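Local coordinates for AlgW protein (Pseudomonas aeruginosa, PDB 7CO3), which probably acts as an HtrA-type serine endopeptidase of the peptidase S1C family, joining a trypsin-like protease domain to a PDZ domain, at residues L119-V124 with T152-L157; C181-N186 with T193-I198; G197-T202 with D214-D219; T329-E334 with Q352-V357. The protein carries 1 engineered substitution. One frame throughout, in Å; residues are numbered along the deposited sequence.

In the fold
Contacts 1, 2 and 3 lie in the trypsin-like protease domain; contact 4 lies in the PDZ domain. Contact 1 belongs to the closed six-stranded barrel and holds His123 and Asp153, consistent with two members of a catalytic triad. The engineered Ala227 touches His123 there. Contacts 2 and 3 are successive hairpins that share Gly197 and Ile198. They also touch directly, with Cys181 SG 3.1 Å from Thr218 OG1. Both touch the third subunit, and contact 2 touches the second as well. The centre of contact 1 is about 19 Å from that of contact 2 and about 20 Å from that of contact 3. Contact 4 stands apart, with its centre about 32 Å from that of contact 1.

Contact 1: residues L119-V124 with T152-L157; sequences LTNNHV and TDLAVL
Asp153 reaches across to the start of helix 122-125 and faces His123. In this trypsin-like fold the pair is consistent with the Asp and His of the catalytic triad, and the engineered Ala227 lies against His123. The carboxylate and the imidazole ring are turned 39° against each other. Asp153 CG is anti to the backbone N (chi1 -161°), which carries the carboxylate toward the helix start. There OD1 accepts a bond from His123 N at 2.8 Å, nearly along its own C-O axis.

Asn121 lies beside the same carboxylate. Its amide plane is 22° from that of Asp153, and the two groups are stacked. Asn121 ND2 donates to Asp153 O at 3.0 Å and also binds Thr243 OG1. Asp153 O takes a second bond from Asn122 N at 3.2 Å, with this donor standing above the carbonyl plane. One backbone oxygen is thus gripped from two directions.

Further along, the chains become antiparallel strands of the barrel. Thr120 and Ala155 form the hydrogen-bonded pair. Thr120 N to Ala155 O is 3.1 Å, and Ala155 N to Thr120 O is 2.9 Å. Thr120 OG1 turns elsewhere, to Ser108 O, while its CG2 meets the branch of Leu157. On the other face of the sheet, Leu119 reaches Leu154 and Val156 with a single methyl group. Helix 261-274 packs on these three side chains. Leu119 CD2 is 4.2 Å from Leu154 CD2.

Contact 2: residues C181-N186 with T193-I198; sequences CLAIGN and TVTMGI
The flat groups that meet between Cys181-Gly185 and Thr193-Gly197 are backbone peptides; no ring or side-chain amide takes part. They form an antiparallel beta hairpin in the trypsin-like domain. Leu182, Ile184, Val194 and Met196 line one face of the sheet. Cys181, Ala183, Thr193 and Thr195 line the other. Three hydrogen-bonded pairs hold the ladder, each with two bonds: Cys181 with Gly197, Ala183 with Thr195, and Gly185 with Thr193. The central pair is even, with both of its bonds at 2.9 Å between Ala183 N and Thr195 O and between Thr195 N and Ala183 O.

On the apolar face, Leu182 lies between two partners of the opposite strand. Its branch carbon CG is 4.1 Å from Val194 CG1, and its CD1 is 4.0 Å from Met196 CG. Beyond CG the Met196 chain bends twice and leads away from the hairpin. Ile184 meets the other methyl of Val194 through CG1. Helix 56-62 packs on Leu182, Ile184 and Val194.

The opposite face is more polar. Thr195 OG1 sits between its backbone N and carbonyl carbon (chi1 53°), which brings it to 3.4 Å from Ala183 CB. Its hydrogen bond goes to Ala221 O. Thr193 OG1 bonds back to Gly191 O in the loop that joins the two strands.

The hairpin edge also serves assembly. Met196 N bonds to Asp219 OD2 of the second subunit, and Thr193 OG1 to Gln217 NE2 of that subunit. At the far end of the hairpin, Cys181 SG rests 3.6 Å from Ile198 C.

Contact 3: residues G197-T202 with D214-D219; sequences GIISAT and DFIQTD
Strands 197-201 and 215-218 run antiparallel at 128°, and their register shifts by one residue between Ile199, paired with Thr218, and Ala201, paired with Gln217: a beta bulge. Asp219 CG sits between its backbone N and carbonyl carbon (chi1 63°), which folds the carboxylate back over Ile198. Its OD1 accepts from Ile198 N at 2.7 Å, nearly straight (169° at the hydrogen) and nearly along the C-O axis. Ile198 O in turn takes a bond from Thr218 OG1 at 3.0 Å, with the hydroxyl above the carbonyl plane. Asp219 N adds a weak bond to the same oxygen. Thr218 OG1 also accepts from Ala220 N.

On the face of Ile199 and Thr218, Ile199 CD1 lies 3.8 Å from Ile216 CG2, with the two side chains crossing. On the side of Ala201 and Gln217, a water bridges Gln217 NE2 to Ser200 OG of the bulge, donating to Ser200 OG at 2.9 Å. Gln217 extends fully to CD, and its OE1 bonds to Arg204 NE.

Backbone bonds hold the strands on both sides of the shift. Within the bulge, Ser200 N donates to Gln217 O at 2.8 Å. Past it, Gln217 N donates to Ala201 O at 2.9 Å. Ala201 N is buried and has no polar partner in the model.

Ser200 OG also bonds to Val194 O of the third subunit, and Gln217 NE2 to Thr193 OG1 of that subunit. Here a bulged beta hairpin of the trypsin-like fold forms part of the subunit interface in the three-chain assembly.

Contact 4: residues T329-E334 with Q352-V357; sequences TIDKQE and QKISIV
Lys332 NZ donates to Ser355 OG at 2.7 Å. The lysine side chain bends at three torsions to get there, approaching from the turn and passing CD and CE alongside the hydroxyl. Two backbone bonds run next to it. Asp331 N donates to Ser355 O at 3.0 Å, and Val357 N donates to Thr329 O at 3.0 Å. A water adds a further link: it donates to Asp331 OD1 and accepts from Ser355 N, 3.2 Å away.

Asp331 and Lys332 are the middle residues of a type I' turn from Ile330 to Gln333, which sets both side chains near strand 353-358. Asp331 CG is anti to the backbone N (chi1 178°), and OD1 comes close to Ile354 CG2.

Thr329 and Val357 lie side by side on one face of the sheet and point the same way, with their CB atoms 4.0 Å apart. Ile330 and Ile356 cross on the other face. Packing is tight here: Ile356 CD1 is only 3.2 Å from Ile330 CB, shorter than a usual carbon contact. Val345 of helix 338-346 meets Ile330 on this side, and Leu367 of strand 366-373 meets Ile356. The contact thus joins strands 327-330 and 353-358 in the antiparallel sheet of the PDZ domain, with a tight beta turn at its edge.

Contact 1: residues L119-V124 with T152-L157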
loop_
_atom_site.group_PDB
_atom_site.type_symbol
_atom_site.label_atom_id
_atom_site.label_comp_id
_atom_site.label_asym_id
_atom_site.label_seq_id
_atom_site.Cartn_x
_atom_site.Cartn_y
_atom_site.Cartn_z
ATOM N N LEU B 119 2.032 6.948 25.889
ATOM C CA LEU B 119 1.168 5.836 25.537
ATOM C C LEU B 119 1.845 4.928 24.492
ATOM O O LEU B 119 2.544 5.410 23.587
ATOM C CB LEU B 119 -0.151 6.380 24.985
ATOM C CG LEU B 119 -1.378 6.417 25.901
ATOM C CD1 LEU B 119 -2.492 7.170 25.235
ATOM C CD2 LEU B 119 -1.834 5.019 26.326
ATOM N N THR B 120 1.625 3.622 24.622
ATOM C CA THR B 120 2.043 2.617 23.641
ATOM C C THR B 120 1.095 1.429 23.781
ATOM O O THR B 120 0.160 1.468 24.589
ATOM C CB THR B 120 3.512 2.210 23.843
ATOM O OG1 THR B 120 3.855 1.208 22.886
ATOM C CG2 THR B 120 3.745 1.622 25.283
ATOM N N ASN B 121 1.320 0.357 22.999
ATOM C CA ASN B 121 0.499 -0.847 23.147
ATOM C C ASN B 121 0.990 -1.764 24.265
ATOM O O ASN B 121 2.187 -1.875 24.520
ATOM C CB ASN B 121 0.458 -1.703 21.870
ATOM C CG ASN B 121 -0.321 -1.067 20.726
ATOM O OD1 ASN B 121 0.129 -1.093 19.585
ATOM N ND2 ASN B 121 -1.479 -0.487 21.025
ATOM N N ASN B 122 0.044 -2.489 24.881
ATOM C CA ASN B 122 0.424 -3.488 25.879
ATOM C C ASN B 122 1.355 -4.533 25.282
ATOM O O ASN B 122 2.377 -4.880 25.884
ATOM C CB ASN B 122 -0.798 -4.190 26.478
ATOM C CG ASN B 122 -0.401 -5.187 27.543
ATOM O OD1 ASN B 122 0.463 -4.889 28.377
ATOM N ND2 ASN B 122 -0.981 -6.379 27.497
ATOM N N HIS B 123 1.028 -5.041 24.086
ATOM C CA HIS B 123 1.849 -6.115 23.537
ATOM C C HIS B 123 3.263 -5.679 23.226
ATOM O O HIS B 123 4.112 -6.546 23.019
ATOM C CB HIS B 123 1.222 -6.731 22.291
ATOM C CG HIS B 123 1.173 -5.820 21.099
ATOM N ND1 HIS B 123 2.151 -5.820 20.124
ATOM C CD2 HIS B 123 0.200 -4.976 20.659
ATOM C CE1 HIS B 123 1.801 -4.986 19.153
ATOM N NE2 HIS B 123 0.626 -4.453 19.460
ATOM N N VAL B 124 3.554 -4.380 23.198
ATOM C CA VAL B 124 4.924 -3.959 22.912
ATOM C C VAL B 124 5.800 -4.086 24.152
ATOM O O VAL B 124 6.969 -4.476 24.064
ATOM C CB VAL B 124 4.942 -2.521 22.362
ATOM C CG1 VAL B 124 6.344 -1.915 22.410
ATOM C CG2 VAL B 124 4.413 -2.473 20.941
ATOM N N THR B 152 -7.530 -3.496 26.553
ATOM C CA THR B 152 -7.577 -2.585 25.415
ATOM C C THR B 152 -6.285 -2.574 24.616
ATOM O O THR B 152 -6.161 -1.756 23.706
ATOM C CB THR B 152 -7.882 -1.157 25.860
ATOM O OG1 THR B 152 -6.821 -0.709 26.699
ATOM C CG2 THR B 152 -9.216 -1.060 26.606
ATOM N N ASP B 153 -5.308 -3.410 24.984
ATOM C CA ASP B 153 -3.947 -3.376 24.424
ATOM C C ASP B 153 -3.291 -2.008 24.588
ATOM O O ASP B 153 -2.698 -1.467 23.643
ATOM C CB ASP B 153 -3.944 -3.804 22.947
ATOM C CG ASP B 153 -2.547 -4.229 22.446
ATOM O OD1 ASP B 153 -1.607 -4.353 23.274
ATOM O OD2 ASP B 153 -2.386 -4.416 21.214
ATOM N N LEU B 154 -3.352 -1.441 25.799
ATOM C CA LEU B 154 -2.663 -0.174 26.041
ATOM C C LEU B 154 -1.725 -0.275 27.235
ATOM O O LEU B 154 -1.897 -1.113 28.123
ATOM C CB LEU B 154 -3.660 0.999 26.239
ATOM C CG LEU B 154 -4.478 1.346 24.965
ATOM C CD1 LEU B 154 -5.676 2.267 25.252
ATOM C CD2 LEU B 154 -3.568 2.008 23.923
ATOM N N ALA B 155 -0.725 0.591 27.251
ATOM C CA ALA B 155 0.175 0.652 28.387
ATOM C C ALA B 155 0.685 2.071 28.499
ATOM O O ALA B 155 0.718 2.809 27.517
ATOM C CB ALA B 155 1.341 -0.340 28.274
ATOM N N VAL B 156 1.022 2.472 29.724
ATOM C CA VAL B 156 1.521 3.810 30.007
ATOM C C VAL B 156 2.927 3.688 30.551
ATOM O O VAL B 156 3.198 2.833 31.403
ATOM C CB VAL B 156 0.619 4.569 31.004
ATOM C CG1 VAL B 156 1.206 5.912 31.278
ATOM C CG2 VAL B 156 -0.779 4.715 30.454
ATOM N N LEU B 157 3.804 4.547 30.056
ATOM C CA LEU B 157 5.199 4.648 30.427
ATOM C C LEU B 157 5.440 6.056 30.958
ATOM O O LEU B 157 4.703 6.992 30.641
ATOM C CB LEU B 157 6.137 4.418 29.221
ATOM C CG LEU B 157 6.041 3.142 28.366
ATOM C CD1 LEU B 157 7.065 3.208 27.183
ATOM C CD2 LEU B 157 6.265 1.923 29.225
#

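Contact 2: residues C181-N186 with T193-I198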
loop_
_atom_site.group_PDB
_atom_site.type_symbol
_atom_site.label_atom_id
_atom_site.label_comp_id
_atom_site.label_asym_id
_atom_site.label_seq_id
_atom_site.Cartn_x
_atom_site.Cartn_y
_atom_site.Cartn_z
ATOM N N CYS B 181 -5.278 10.859 6.913
ATOM C CA CYS B 181 -4.527 10.705 8.163
ATOM C C CYS B 181 -3.099 10.254 7.882
ATOM O O CYS B 181 -2.765 9.758 6.796
ATOM C CB CYS B 181 -5.189 9.704 9.132
ATOM S SG CYS B 181 -5.488 8.107 8.319
ATOM N N LEU B 182 -2.267 10.405 8.907
ATOM C CA LEU B 182 -0.845 10.085 8.867
ATOM C C LEU B 182 -0.512 9.113 9.998
ATOM O O LEU B 182 -0.928 9.327 11.137
ATOM C CB LEU B 182 -0.033 11.375 9.026
ATOM C CG LEU B 182 0.191 12.336 7.863
ATOM C CD1 LEU B 182 -1.028 12.609 7.059
ATOM C CD2 LEU B 182 0.709 13.659 8.417
ATOM N N ALA B 183 0.226 8.029 9.689
ATOM C CA ALA B 183 0.756 7.108 10.681
ATOM C C ALA B 183 2.231 7.452 10.914
ATOM O O ALA B 183 2.963 7.737 9.961
ATOM C CB ALA B 183 0.620 5.651 10.219
ATOM N N ILE B 184 2.668 7.414 12.171
ATOM C CA ILE B 184 4.040 7.775 12.563
ATOM C C ILE B 184 4.570 6.676 13.456
ATOM O O ILE B 184 3.982 6.386 14.493
ATOM C CB ILE B 184 4.138 9.144 13.269
ATOM C CG1 ILE B 184 3.449 10.223 12.449
ATOM C CG2 ILE B 184 5.611 9.540 13.424
ATOM C CD1 ILE B 184 3.497 11.601 13.056
ATOM N N GLY B 185 5.650 6.039 13.032
ATOM C CA GLY B 185 6.162 4.912 13.779
ATOM C C GLY B 185 7.513 4.490 13.255
ATOM O O GLY B 185 8.160 5.215 12.497
ATOM N N ASN B 186 7.940 3.301 13.682
ATOM C CA ASN B 186 9.261 2.766 13.345
ATOM C C ASN B 186 9.122 1.414 12.630
ATOM O O ASN B 186 9.557 0.380 13.161
ATOM C CB ASN B 186 10.134 2.623 14.603
ATOM C CG ASN B 186 11.647 2.390 14.263
ATOM O OD1 ASN B 186 12.087 2.520 13.112
ATOM N ND2 ASN B 186 12.419 1.996 15.290
ATOM N N THR B 193 9.113 6.934 10.670
ATOM C CA THR B 193 8.584 6.850 9.317
ATOM C C THR B 193 7.180 7.440 9.293
ATOM O O THR B 193 6.369 7.142 10.161
ATOM C CB THR B 193 8.549 5.377 8.842
ATOM O OG1 THR B 193 9.879 4.887 8.613
ATOM C CG2 THR B 193 7.675 5.223 7.538
ATOM N N VAL B 194 6.886 8.281 8.313
ATOM C CA VAL B 194 5.541 8.832 8.176
ATOM C C VAL B 194 4.894 8.203 6.955
ATOM O O VAL B 194 5.453 8.265 5.872
ATOM C CB VAL B 194 5.526 10.372 8.065
ATOM C CG1 VAL B 194 4.044 10.879 8.051
ATOM C CG2 VAL B 194 6.262 10.992 9.232
ATOM N N THR B 195 3.700 7.644 7.118
ATOM C CA THR B 195 2.918 7.182 5.976
ATOM C C THR B 195 1.572 7.888 5.948
ATOM O O THR B 195 1.089 8.346 6.967
ATOM C CB THR B 195 2.722 5.669 6.000
ATOM O OG1 THR B 195 2.187 5.298 7.279
ATOM C CG2 THR B 195 4.034 4.961 5.808
ATOM N N MET B 196 0.945 7.919 4.774
ATOM C CA MET B 196 -0.260 8.692 4.554
ATOM C C MET B 196 -1.353 7.816 3.961
ATOM O O MET B 196 -1.083 6.977 3.092
ATOM C CB MET B 196 0.032 9.856 3.611
ATOM C CG MET B 196 -1.110 10.813 3.467
ATOM S SD MET B 196 -2.196 10.372 2.077
ATOM C CE MET B 196 -1.058 10.576 0.682
ATOM N N GLY B 197 -2.587 8.049 4.396
ATOM C CA GLY B 197 -3.739 7.408 3.784
ATOM C C GLY B 197 -5.008 8.123 4.225
ATOM O O GLY B 197 -4.991 9.313 4.538
ATOM N N ILE B 198 -6.115 7.387 4.253
ATOM C CA ILE B 198 -7.379 7.963 4.731
ATOM C C ILE B 198 -7.931 7.102 5.854
ATOM O O ILE B 198 -7.554 5.940 6.024
ATOM C CB ILE B 198 -8.479 8.101 3.645
ATOM C CG1 ILE B 198 -8.808 6.720 3.030
ATOM C CG2 ILE B 198 -8.128 9.145 2.560
ATOM C CD1 ILE B 198 -10.134 6.710 2.285
#

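Contact 3: residues G197-T202 with D214-D219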
loop_
_atom_site.group_PDB
_atom_site.type_symbol
_atom_site.label_atom_id
_atom_site.label_comp_id
_atom_site.label_asym_id
_atom_site.label_seq_id
_atom_site.Cartn_x
_atom_site.Cartn_y
_atom_site.Cartn_z
ATOM N N GLY B 197 -2.587 8.049 4.396
ATOM C CA GLY B 197 -3.739 7.408 3.784
ATOM C C GLY B 197 -5.008 8.123 4.225
ATOM O O GLY B 197 -4.991 9.313 4.538
ATOM N N ILE B 198 -6.115 7.387 4.253
ATOM C CA ILE B 198 -7.379 7.963 4.731
ATOM C C ILE B 198 -7.931 7.102 5.854
ATOM O O ILE B 198 -7.554 5.940 6.024
ATOM C CB ILE B 198 -8.479 8.101 3.645
ATOM C CG1 ILE B 198 -8.808 6.720 3.030
ATOM C CG2 ILE B 198 -8.128 9.145 2.560
ATOM C CD1 ILE B 198 -10.134 6.710 2.285
ATOM N N ILE B 199 -8.851 7.696 6.620
ATOM C CA ILE B 199 -9.742 6.914 7.479
ATOM C C ILE B 199 -10.584 6.032 6.576
ATOM O O ILE B 199 -11.374 6.541 5.776
ATOM C CB ILE B 199 -10.638 7.830 8.338
ATOM C CG1 ILE B 199 -9.818 8.821 9.153
ATOM C CG2 ILE B 199 -11.608 7.000 9.230
ATOM C CD1 ILE B 199 -8.733 8.173 10.019
ATOM N N SER B 200 -10.423 4.708 6.711
ATOM C CA SER B 200 -11.130 3.738 5.885
ATOM C C SER B 200 -12.489 3.368 6.462
ATOM O O SER B 200 -13.370 2.907 5.722
ATOM C CB SER B 200 -10.282 2.482 5.708
ATOM O OG SER B 200 -9.173 2.785 4.890
ATOM N N ALA B 201 -12.638 3.508 7.773
ATOM C CA ALA B 201 -13.841 3.151 8.534
ATOM C C ALA B 201 -13.541 3.443 9.998
ATOM O O ALA B 201 -12.380 3.615 10.403
ATOM C CB ALA B 201 -14.259 1.690 8.344
ATOM N N THR B 202 -14.606 3.529 10.785
ATOM C CA THR B 202 -14.473 3.727 12.217
ATOM C C THR B 202 -15.369 2.732 12.954
ATOM O O THR B 202 -16.247 2.095 12.370
ATOM C CB THR B 202 -14.806 5.179 12.639
ATOM O OG1 THR B 202 -16.219 5.380 12.487
ATOM C CG2 THR B 202 -14.077 6.207 11.775
ATOM N N ASP B 214 -12.785 -0.577 19.485
ATOM C CA ASP B 214 -13.480 0.515 18.809
ATOM C C ASP B 214 -12.577 1.089 17.705
ATOM O O ASP B 214 -12.443 2.299 17.553
ATOM C CB ASP B 214 -13.894 1.583 19.826
ATOM C CG ASP B 214 -14.966 2.514 19.293
ATOM O OD1 ASP B 214 -15.670 2.112 18.341
ATOM O OD2 ASP B 214 -15.118 3.629 19.841
ATOM N N PHE B 215 -11.952 0.219 16.915
ATOM C CA PHE B 215 -10.831 0.633 16.069
ATOM C C PHE B 215 -11.244 1.606 14.970
ATOM O O PHE B 215 -12.307 1.495 14.363
ATOM C CB PHE B 215 -10.151 -0.582 15.425
ATOM C CG PHE B 215 -9.375 -1.436 16.381
ATOM C CD1 PHE B 215 -8.163 -0.996 16.917
ATOM C CD2 PHE B 215 -9.832 -2.684 16.744
ATOM C CE1 PHE B 215 -7.444 -1.790 17.812
ATOM C CE2 PHE B 215 -9.107 -3.480 17.648
ATOM C CZ PHE B 215 -7.924 -3.029 18.175
ATOM N N ILE B 216 -10.402 2.575 14.762
ATOM C CA ILE B 216 -10.283 3.274 13.497
ATOM C C ILE B 216 -9.522 2.372 12.533
ATOM O O ILE B 216 -8.526 1.736 12.923
ATOM C CB ILE B 216 -9.551 4.607 13.700
ATOM C CG1 ILE B 216 -10.307 5.472 14.724
ATOM C CG2 ILE B 216 -9.462 5.343 12.383
ATOM C CD1 ILE B 216 -9.447 6.652 15.299
ATOM N N GLN B 217 -10.002 2.290 11.292
ATOM C CA GLN B 217 -9.335 1.570 10.208
ATOM C C GLN B 217 -8.681 2.584 9.263
ATOM O O GLN B 217 -9.247 3.646 8.988
ATOM C CB GLN B 217 -10.329 0.662 9.471
ATOM C CG GLN B 217 -9.687 -0.371 8.546
ATOM C CD GLN B 217 -10.698 -1.209 7.788
ATOM O OE1 GLN B 217 -11.659 -1.733 8.358
ATOM N NE2 GLN B 217 -10.480 -1.337 6.470
ATOM N N THR B 218 -7.472 2.287 8.762
ATOM C CA THR B 218 -6.806 3.242 7.871
ATOM C C THR B 218 -6.021 2.493 6.811
ATOM O O THR B 218 -5.518 1.404 7.068
ATOM C CB THR B 218 -5.844 4.188 8.635
ATOM O OG1 THR B 218 -5.220 5.083 7.719
ATOM C CG2 THR B 218 -4.746 3.391 9.362
ATOM N N ASP B 219 -5.902 3.083 5.611
ATOM C CA ASP B 219 -5.013 2.465 4.631
ATOM C C ASP B 219 -3.616 3.092 4.622
ATOM O O ASP B 219 -2.798 2.692 3.807
ATOM C CB ASP B 219 -5.639 2.445 3.231
ATOM C CG ASP B 219 -5.893 3.839 2.659
ATOM O OD1 ASP B 219 -5.733 4.845 3.392
ATOM O OD2 ASP B 219 -6.264 3.922 1.456
HETATM O O HOH W 1 -8.141 0.115 5.204
#

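Contact 4: residues T329-E334 with Q352-V357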
loop_
_atom_site.group_PDB
_atom_site.type_symbol
_atom_site.label_atom_id
_atom_site.label_comp_id
_atom_site.label_asym_id
_atom_site.label_seq_id
_atom_site.Cartn_x
_atom_site.Cartn_y
_atom_site.Cartn_z
ATOM N N THR B 329 -32.648 -6.443 32.207
ATOM C CA THR B 329 -32.305 -5.201 32.868
ATOM C C THR B 329 -31.116 -5.450 33.789
ATOM O O THR B 329 -31.110 -6.422 34.548
ATOM C CB THR B 329 -33.536 -4.683 33.657
ATOM O OG1 THR B 329 -34.458 -4.018 32.777
ATOM C CG2 THR B 329 -33.130 -3.758 34.762
ATOM N N ILE B 330 -30.101 -4.586 33.702
ATOM C CA ILE B 330 -28.972 -4.596 34.633
ATOM C C ILE B 330 -28.731 -3.158 35.085
ATOM O O ILE B 330 -28.557 -2.260 34.248
ATOM C CB ILE B 330 -27.685 -5.212 34.029
ATOM C CG1 ILE B 330 -26.437 -4.957 34.887
ATOM C CG2 ILE B 330 -27.496 -4.850 32.577
ATOM C CD1 ILE B 330 -25.281 -5.863 34.504
ATOM N N ASP B 331 -28.712 -2.950 36.408
ATOM C CA ASP B 331 -28.649 -1.621 37.017
ATOM C C ASP B 331 -29.756 -0.740 36.441
ATOM O O ASP B 331 -29.562 0.441 36.144
ATOM C CB ASP B 331 -27.253 -1.008 36.835
ATOM C CG ASP B 331 -27.143 0.386 37.406
ATOM O OD1 ASP B 331 -27.389 0.530 38.618
ATOM O OD2 ASP B 331 -26.796 1.324 36.642
ATOM N N LYS B 332 -30.910 -1.360 36.210
ATOM C CA LYS B 332 -32.116 -0.703 35.718
ATOM C C LYS B 332 -32.080 -0.388 34.231
ATOM O O LYS B 332 -33.128 -0.077 33.654
ATOM C CB LYS B 332 -32.418 0.579 36.483
ATOM C CG LYS B 332 -32.654 0.335 37.941
ATOM C CD LYS B 332 -33.198 -1.081 38.071
ATOM C CE LYS B 332 -34.193 -1.206 39.145
ATOM N NZ LYS B 332 -33.200 -1.530 40.294
ATOM N N GLN B 333 -30.894 -0.429 33.612
ATOM C CA GLN B 333 -30.770 -0.145 32.187
ATOM C C GLN B 333 -30.881 -1.433 31.388
ATOM O O GLN B 333 -30.104 -2.375 31.595
ATOM C CB GLN B 333 -29.463 0.564 31.861
ATOM C CG GLN B 333 -29.335 1.949 32.491
ATOM C CD GLN B 333 -29.730 3.048 31.531
ATOM O OE1 GLN B 333 -30.880 3.497 31.530
ATOM N NE2 GLN B 333 -28.765 3.554 30.758
ATOM N N GLU B 334 -31.837 -1.449 30.462
ATOM C CA GLU B 334 -32.043 -2.584 29.575
ATOM C C GLU B 334 -30.768 -2.917 28.818
ATOM O O GLU B 334 -30.146 -2.036 28.213
ATOM C CB GLU B 334 -33.155 -2.244 28.587
ATOM C CG GLU B 334 -34.019 -3.408 28.209
ATOM C CD GLU B 334 -33.580 -4.067 26.916
ATOM O OE1 GLU B 334 -33.571 -3.381 25.871
ATOM O OE2 GLU B 334 -33.247 -5.275 26.947
ATOM N N GLN B 352 -20.270 -2.118 44.757
ATOM C CA GLN B 352 -21.601 -1.532 44.708
ATOM C C GLN B 352 -22.650 -2.614 44.459
ATOM O O GLN B 352 -22.387 -3.616 43.786
ATOM C CB GLN B 352 -21.621 -0.462 43.616
ATOM C CG GLN B 352 -22.909 -0.238 42.880
ATOM C CD GLN B 352 -22.912 1.130 42.248
ATOM O OE1 GLN B 352 -22.561 2.116 42.897
ATOM N NE2 GLN B 352 -23.280 1.203 40.972
ATOM N N LYS B 353 -23.835 -2.418 45.040
ATOM C CA LYS B 353 -24.965 -3.329 44.895
ATOM C C LYS B 353 -25.855 -2.827 43.767
ATOM O O LYS B 353 -26.327 -1.686 43.809
ATOM C CB LYS B 353 -25.780 -3.416 46.188
ATOM C CG LYS B 353 -25.054 -3.990 47.392
ATOM C CD LYS B 353 -24.622 -5.420 47.161
ATOM C CE LYS B 353 -24.648 -6.203 48.461
ATOM N NZ LYS B 353 -24.397 -5.337 49.645
ATOM N N ILE B 354 -26.094 -3.668 42.764
ATOM C CA ILE B 354 -27.025 -3.315 41.703
ATOM C C ILE B 354 -27.885 -4.515 41.350
ATOM O O ILE B 354 -27.488 -5.671 41.509
ATOM C CB ILE B 354 -26.344 -2.688 40.458
ATOM C CG1 ILE B 354 -24.976 -3.288 40.059
ATOM C CG2 ILE B 354 -26.066 -1.224 40.719
ATOM C CD1 ILE B 354 -24.882 -4.723 39.607
ATOM N N SER B 355 -29.093 -4.218 40.894
ATOM C CA SER B 355 -30.121 -5.227 40.709
ATOM C C SER B 355 -30.107 -5.723 39.273
ATOM O O SER B 355 -29.742 -4.993 38.351
ATOM C CB SER B 355 -31.491 -4.661 41.050
ATOM O OG SER B 355 -31.966 -3.868 39.984
ATOM N N ILE B 356 -30.501 -6.980 39.090
ATOM C CA ILE B 356 -30.495 -7.638 37.789
ATOM C C ILE B 356 -31.744 -8.492 37.633
ATOM O O ILE B 356 -32.182 -9.159 38.575
ATOM C CB ILE B 356 -29.229 -8.488 37.557
ATOM C CG1 ILE B 356 -29.183 -9.013 36.134
ATOM C CG2 ILE B 356 -29.193 -9.708 38.394
ATOM C CD1 ILE B 356 -28.654 -8.078 35.175
ATOM N N VAL B 357 -32.289 -8.507 36.421
ATOM C CA VAL B 357 -33.586 -9.104 36.125
ATOM C C VAL B 357 -33.437 -10.162 35.042
ATOM O O VAL B 357 -33.021 -9.851 33.916
ATOM C CB VAL B 357 -34.582 -8.050 35.641
ATOM C CG1 VAL B 357 -35.823 -8.727 35.202
ATOM C CG2 VAL B 357 -34.864 -7.052 36.688
HETATM O O HOH W 2 -29.197 -0.992 40.528
#